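Local coordinates for protein alpha-galactosidase (Lactobacillus brevis, PDB 3MI6) that probably cleaves terminal, non-reducing alpha-D-galactose residues by hydrolysis from alpha-galactosides such as galactose oligosaccharides and galactomannans, as a family 36 glycoside hydrolase, at residues L221-S226 against R482-M487; V448-R453 against L498-R503. One frame throughout, in Å; residues are numbered along the deposited sequence.

Contact 1 of 2, residues L221-S226 against R482-M487; sequences LRMASS and RYATEM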
loop_
_atom_site.group_PDB
_atom_site.type_symbol
_atom_site.label_atom_id
_atom_site.label_comp_id
_atom_site.label_asym_id
_atom_site.label_seq_id
_atom_site.Cartn_x
_atom_site.Cartn_y
_atom_site.Cartn_z
ATOM N N LEU D 221 31.018 -8.253 2.392
ATOM C CA LEU D 221 32.148 -8.750 3.173
ATOM C C LEU D 221 32.933 -9.746 2.380
ATOM O O LEU D 221 33.650 -10.553 2.957
ATOM C CB LEU D 221 31.657 -9.471 4.405
ATOM C CG LEU D 221 31.003 -8.495 5.355
ATOM C CD1 LEU D 221 30.196 -9.230 6.427
ATOM C CD2 LEU D 221 32.110 -7.621 5.921
ATOM N N ARG D 222 32.811 -9.710 1.062
ATOM C CA ARG D 222 33.375 -10.783 0.253
ATOM C C ARG D 222 34.569 -10.391 -0.621
ATOM O O ARG D 222 34.875 -11.088 -1.591
ATOM C CB ARG D 222 32.282 -11.404 -0.609
ATOM C CG ARG D 222 30.908 -11.381 0.050
ATOM C CD ARG D 222 29.787 -11.490 -1.000
ATOM N NE ARG D 222 29.330 -12.865 -1.173
ATOM C CZ ARG D 222 28.223 -13.346 -0.623
ATOM N NH1 ARG D 222 27.457 -12.546 0.121
ATOM N NH2 ARG D 222 27.881 -14.612 -0.834
HETATM N N MSE D 223 35.255 -9.308 -0.262
HETATM C CA MSE D 223 36.375 -8.782 -1.065
HETATM C C MSE D 223 36.025 -8.533 -2.548
HETATM O O MSE D 223 36.885 -8.638 -3.440
HETATM C CB MSE D 223 37.590 -9.698 -0.993
HETATM C CG MSE D 223 38.479 -9.556 0.223
HETATM SE SE MSE D 223 40.017 -10.797 0.016
HETATM C CE MSE D 223 40.905 -10.408 1.699
ATOM N N ALA D 224 34.757 -8.226 -2.786
ATOM C CA ALA D 224 34.266 -7.787 -4.080
ATOM C C ALA D 224 32.952 -7.105 -3.784
ATOM O O ALA D 224 32.300 -7.435 -2.787
ATOM C CB ALA D 224 34.038 -8.957 -4.995
ATOM N N SER D 225 32.577 -6.128 -4.605
ATOM C CA SER D 225 31.197 -5.677 -4.606
ATOM C C SER D 225 30.558 -6.973 -5.022
ATOM O O SER D 225 31.144 -7.707 -5.807
ATOM C CB SER D 225 31.002 -4.616 -5.678
ATOM O OG SER D 225 31.595 -5.040 -6.901
ATOM N N SER D 226 29.400 -7.327 -4.508
ATOM C CA SER D 226 28.992 -8.708 -4.767
ATOM C C SER D 226 28.080 -8.952 -5.993
ATOM O O SER D 226 27.751 -8.038 -6.734
ATOM C CB SER D 226 28.366 -9.286 -3.496
ATOM O OG SER D 226 27.510 -8.334 -2.885
ATOM N N ARG D 482 35.365 -17.377 -7.299
ATOM C CA ARG D 482 34.969 -17.738 -5.946
ATOM C C ARG D 482 35.171 -16.584 -4.982
ATOM O O ARG D 482 35.799 -15.596 -5.325
ATOM C CB ARG D 482 35.732 -18.956 -5.449
ATOM C CG ARG D 482 37.180 -18.686 -5.153
ATOM C CD ARG D 482 37.700 -19.673 -4.185
ATOM N NE ARG D 482 37.298 -19.356 -2.822
ATOM C CZ ARG D 482 37.586 -20.123 -1.774
ATOM N NH1 ARG D 482 38.268 -21.248 -1.951
ATOM N NH2 ARG D 482 37.196 -19.780 -0.553
ATOM N N TYR D 483 34.626 -16.712 -3.780
ATOM C CA TYR D 483 34.814 -15.698 -2.744
ATOM C C TYR D 483 35.863 -16.151 -1.715
ATOM O O TYR D 483 35.857 -17.298 -1.288
ATOM C CB TYR D 483 33.478 -15.335 -2.072
ATOM C CG TYR D 483 32.522 -14.629 -3.003
ATOM C CD1 TYR D 483 32.910 -13.471 -3.670
ATOM C CD2 TYR D 483 31.221 -15.112 -3.215
ATOM C CE1 TYR D 483 32.039 -12.811 -4.528
ATOM C CE2 TYR D 483 30.345 -14.463 -4.067
ATOM C CZ TYR D 483 30.759 -13.306 -4.728
ATOM O OH TYR D 483 29.900 -12.635 -5.591
ATOM N N ALA D 484 36.775 -15.259 -1.340
ATOM C CA ALA D 484 37.821 -15.656 -0.398
ATOM C C ALA D 484 37.242 -16.086 0.952
ATOM O O ALA D 484 36.137 -15.699 1.343
ATOM C CB ALA D 484 38.898 -14.573 -0.227
ATOM N N THR D 485 38.019 -16.905 1.644
ATOM C CA THR D 485 37.580 -17.612 2.828
ATOM C C THR D 485 38.838 -17.778 3.718
ATOM O O THR D 485 39.980 -17.751 3.208
ATOM C CB THR D 485 36.924 -18.951 2.378
ATOM O OG1 THR D 485 35.599 -19.042 2.891
ATOM C CG2 THR D 485 37.712 -20.154 2.796
ATOM N N GLU D 486 38.648 -17.895 5.032
ATOM C CA GLU D 486 39.783 -17.948 5.967
ATOM C C GLU D 486 40.867 -16.934 5.660
ATOM O O GLU D 486 41.987 -17.310 5.394
ATOM C CB GLU D 486 40.434 -19.327 5.956
ATOM C CG GLU D 486 39.561 -20.424 6.493
ATOM C CD GLU D 486 38.999 -21.272 5.394
ATOM O OE1 GLU D 486 39.517 -21.178 4.263
ATOM O OE2 GLU D 486 38.041 -22.031 5.657
HETATM N N MSE D 487 40.543 -15.655 5.721
HETATM C CA MSE D 487 41.475 -14.609 5.308
HETATM C C MSE D 487 42.717 -14.379 6.174
HETATM O O MSE D 487 42.633 -14.053 7.363
HETATM C CB MSE D 487 40.734 -13.300 5.131
HETATM C CG MSE D 487 40.324 -13.081 3.696
HETATM SE SE MSE D 487 38.889 -11.783 3.579
HETATM C CE MSE D 487 37.711 -12.821 2.389
#
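Arg222 lies across one face of the Tyr483 ring and touches it at two points along its length. Near the root of the chain, Arg222 CB sits 4.2 Å from the Tyr483 ring centroid in a CH-pi contact. Further out, a bend at chi3 (95°) brings Arg222 NE back over the rim, 3.5 Å from Tyr483 CE2. The guanidinium does not lie flat on the ring; the two planes stand 73° apart and the ring meets the group at its edge. Ala224 CB approaches the ring from a different quarter, near its plane, 4.4 Å from Tyr483 CE1. A second, purely apolar meeting joins two selenomethionines tip to tip, with Met223 SE 3.9 Å from Met487 SE, while Ala484 CB packs against Met223 SE.

Outside this first shell, the Tyr483 hydroxyl is hydrogen-bonded to His227, and the carbonyl O of Tyr483 is gripped by two nitrogens of Arg482, NE and NH2, each at 2.9 Å. Arg482 NH1 in turn reaches carbonyls of Thr441 and Gln446, which ties the loop to its surroundings. Phe85 of the second subunit packs on Arg222. Residues 221-226 belong to the N-terminal domain, whereas 482-487 follow barrel strand 475-478 and the predicted nucleophile Asp479; the contact is thus interdomain, setting a loop of the first domain against a beta-alpha loop of the TIM barrel, beside the probable galactose site.

Contact 2 of 2, residues V448-R453 against L498-R503; sequences VLDMAR and LELPHR
Ala452 and Arg503 bring their CA atoms to 5.2 Å, where a type I turn, Asp450 to Arg453, meets the first turn of helix 500-518. The turn is closed by the backbone hydrogen bond from Arg453 N to Asp450 O, and its third residue carries the contact. The methyl of Ala452 points at the helix and touches two side chains three residues apart on it: Ala452 CB is 4.2 Å from Leu500 CD2 and 4.1 Å from Arg503 CB. Leu500 has its CG set opposite the backbone N (chi1 -152°), a torsion that swings CD2 over to the turn although its CB starts off to one side.

Arg453 is the N-cap residue of helix 454-471, so the contact joins the N-terminal ends of two successive helices of the (beta/alpha)8 barrel, those following strands 408-413 and 475-478. The Met451 side chain turns from residues 498-503 toward Val456, Val457 and Leu460 of helix 454-471, and also touches Tyr504 of helix 500-518.

The charged groups pair within each segment, not across the contact. Arg503 runs extended from CG to NE and holds Glu499 OE1 side-on, NE at 2.7 Å and NH2 at 3.0 Å, with the oxygen almost in the guanidinium plane. Glu499 OE2 takes the backbone N of Asn284, and Trp283 touches both side chains. Were Arg503 replaced by an alanine, the CB contact with Ala452 could stay, but Glu499 OE1 would probably lose both donors and its charge this partner. On the turn, a weak salt bridge links Arg453 NE to Asp450 OD2, 3.3 Å away; that same oxygen is hydrogen-bonded to Ser489, while Arg453 NH1 forms a salt bridge with Glu455.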
loop_
_atom_site.group_PDB
_atom_site.type_symbol
_atom_site.label_atom_id
_atom_site.label_comp_id
_atom_site.label_asym_id
_atom_site.label_seq_id
_atom_site.Cartn_x
_atom_site.Cartn_y
_atom_site.Cartn_z
ATOM N N VAL D 448 42.302 -18.608 -3.392
ATOM C CA VAL D 448 42.722 -17.319 -3.920
ATOM C C VAL D 448 44.166 -16.942 -3.572
ATOM O O VAL D 448 44.636 -17.197 -2.466
ATOM C CB VAL D 448 41.683 -16.179 -3.624
ATOM C CG1 VAL D 448 40.479 -16.707 -2.867
ATOM C CG2 VAL D 448 42.314 -15.041 -2.885
ATOM N N LEU D 449 44.872 -16.374 -4.548
ATOM C CA LEU D 449 46.243 -15.892 -4.357
ATOM C C LEU D 449 46.286 -14.645 -3.505
ATOM O O LEU D 449 45.442 -13.773 -3.632
ATOM C CB LEU D 449 46.870 -15.527 -5.698
ATOM C CG LEU D 449 47.014 -16.668 -6.684
ATOM C CD1 LEU D 449 47.432 -16.138 -8.049
ATOM C CD2 LEU D 449 48.014 -17.657 -6.112
ATOM N N ASP D 450 47.298 -14.530 -2.665
ATOM C CA ASP D 450 47.473 -13.294 -1.915
ATOM C C ASP D 450 47.927 -12.111 -2.791
ATOM O O ASP D 450 49.109 -11.800 -2.886
ATOM C CB ASP D 450 48.441 -13.520 -0.765
ATOM C CG ASP D 450 48.539 -12.337 0.133
ATOM O OD1 ASP D 450 48.018 -11.276 -0.247
ATOM O OD2 ASP D 450 49.135 -12.461 1.218
HETATM N N MSE D 451 46.969 -11.452 -3.420
HETATM C CA MSE D 451 47.234 -10.275 -4.244
HETATM C C MSE D 451 47.850 -9.126 -3.466
HETATM O O MSE D 451 48.221 -8.111 -4.042
HETATM C CB MSE D 451 45.932 -9.771 -4.875
HETATM C CG MSE D 451 45.263 -10.751 -5.825
HETATM SE SE MSE D 451 46.368 -11.131 -7.396
HETATM C CE MSE D 451 46.534 -9.321 -8.095
ATOM N N ALA D 452 47.923 -9.267 -2.150
ATOM C CA ALA D 452 48.464 -8.213 -1.312
ATOM C C ALA D 452 49.981 -8.182 -1.433
ATOM O O ALA D 452 50.618 -7.202 -1.052
ATOM C CB ALA D 452 48.050 -8.416 0.131
ATOM N N ARG D 453 50.554 -9.258 -1.969
ATOM C CA ARG D 453 51.999 -9.363 -2.142
ATOM C C ARG D 453 52.428 -8.872 -3.516
ATOM O O ARG D 453 51.971 -9.384 -4.537
ATOM C CB ARG D 453 52.446 -10.810 -1.983
ATOM C CG ARG D 453 52.071 -11.449 -0.680
ATOM C CD ARG D 453 51.989 -12.947 -0.850
ATOM N NE ARG D 453 52.166 -13.631 0.423
ATOM C CZ ARG D 453 53.263 -14.299 0.764
ATOM N NH1 ARG D 453 54.285 -14.387 -0.082
ATOM N NH2 ARG D 453 53.334 -14.888 1.952
ATOM N N LEU D 498 43.590 -6.634 9.239
ATOM C CA LEU D 498 42.368 -5.979 8.798
ATOM C C LEU D 498 42.597 -5.120 7.573
ATOM O O LEU D 498 41.699 -4.387 7.158
ATOM C CB LEU D 498 41.805 -5.109 9.906
ATOM C CG LEU D 498 41.324 -5.877 11.120
ATOM C CD1 LEU D 498 40.948 -4.905 12.188
ATOM C CD2 LEU D 498 40.162 -6.767 10.750
ATOM N N GLU D 499 43.799 -5.197 7.004
ATOM C CA GLU D 499 44.138 -4.411 5.818
ATOM C C GLU D 499 44.201 -5.296 4.595
ATOM O O GLU D 499 44.515 -4.817 3.514
ATOM C CB GLU D 499 45.507 -3.759 5.959
ATOM C CG GLU D 499 45.613 -2.522 6.819
ATOM C CD GLU D 499 47.074 -2.086 6.992
ATOM O OE1 GLU D 499 47.883 -2.352 6.075
ATOM O OE2 GLU D 499 47.423 -1.490 8.039
ATOM N N LEU D 500 43.934 -6.588 4.756
ATOM C CA LEU D 500 44.069 -7.514 3.638
ATOM C C LEU D 500 43.033 -7.203 2.570
ATOM O O LEU D 500 43.382 -7.003 1.408
ATOM C CB LEU D 500 43.926 -8.957 4.104
ATOM C CG LEU D 500 44.608 -10.116 3.371
ATOM C CD1 LEU D 500 43.951 -11.435 3.791
ATOM C CD2 LEU D 500 44.589 -9.978 1.853
ATOM N N PRO D 501 41.745 -7.151 2.953
ATOM C CA PRO D 501 40.761 -6.926 1.899
ATOM C C PRO D 501 41.097 -5.726 1.030
ATOM O O PRO D 501 41.133 -5.873 -0.178
ATOM C CB PRO D 501 39.464 -6.722 2.679
ATOM C CG PRO D 501 39.646 -7.581 3.882
ATOM C CD PRO D 501 41.095 -7.407 4.252
ATOM N N HIS D 502 41.353 -4.564 1.611
ATOM C CA HIS D 502 41.640 -3.406 0.774
ATOM C C HIS D 502 42.935 -3.552 -0.019
ATOM O O HIS D 502 43.035 -3.090 -1.158
ATOM C CB HIS D 502 41.684 -2.129 1.590
ATOM C CG HIS D 502 41.814 -0.900 0.757
ATOM N ND1 HIS D 502 42.841 -0.002 0.916
ATOM C CD2 HIS D 502 41.051 -0.427 -0.254
ATOM C CE1 HIS D 502 42.699 0.981 0.047
ATOM N NE2 HIS D 502 41.623 0.746 -0.677
ATOM N N ARG D 503 43.932 -4.194 0.581
ATOM C CA ARG D 503 45.217 -4.340 -0.074
ATOM C C ARG D 503 45.068 -5.274 -1.256
ATOM O O ARG D 503 45.609 -5.021 -2.332
ATOM C CB ARG D 503 46.277 -4.846 0.903
ATOM C CG ARG D 503 46.853 -3.767 1.798
ATOM C CD ARG D 503 47.820 -4.336 2.814
ATOM N NE ARG D 503 48.413 -3.274 3.622
ATOM C CZ ARG D 503 49.497 -2.591 3.268
ATOM N NH1 ARG D 503 50.103 -2.860 2.113
ATOM N NH2 ARG D 503 49.970 -1.637 4.059
#

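Overall arrangement
From the N terminus the chain passes through 221-226 in the N-terminal domain, runs into the barrel to 448-453, then reaches 482-487 and finally 498-503. Contact 1 closes a span of 255 residues and binds one domain to the other; contact 2 closes only 44, within the barrel. Since their segments alternate, the two loops cross. Their centres lie 11 Å apart and they touch directly: Met223 packs on Leu500 and Pro501, Met487 on Leu500, and Ala484 on Val448. Helix 500-518 thus meets both the N-terminal-domain loop and the turn ahead of helix 454-471, illustrating how contacts of short and long span share one buried patch between the N-terminal domain and the barrel.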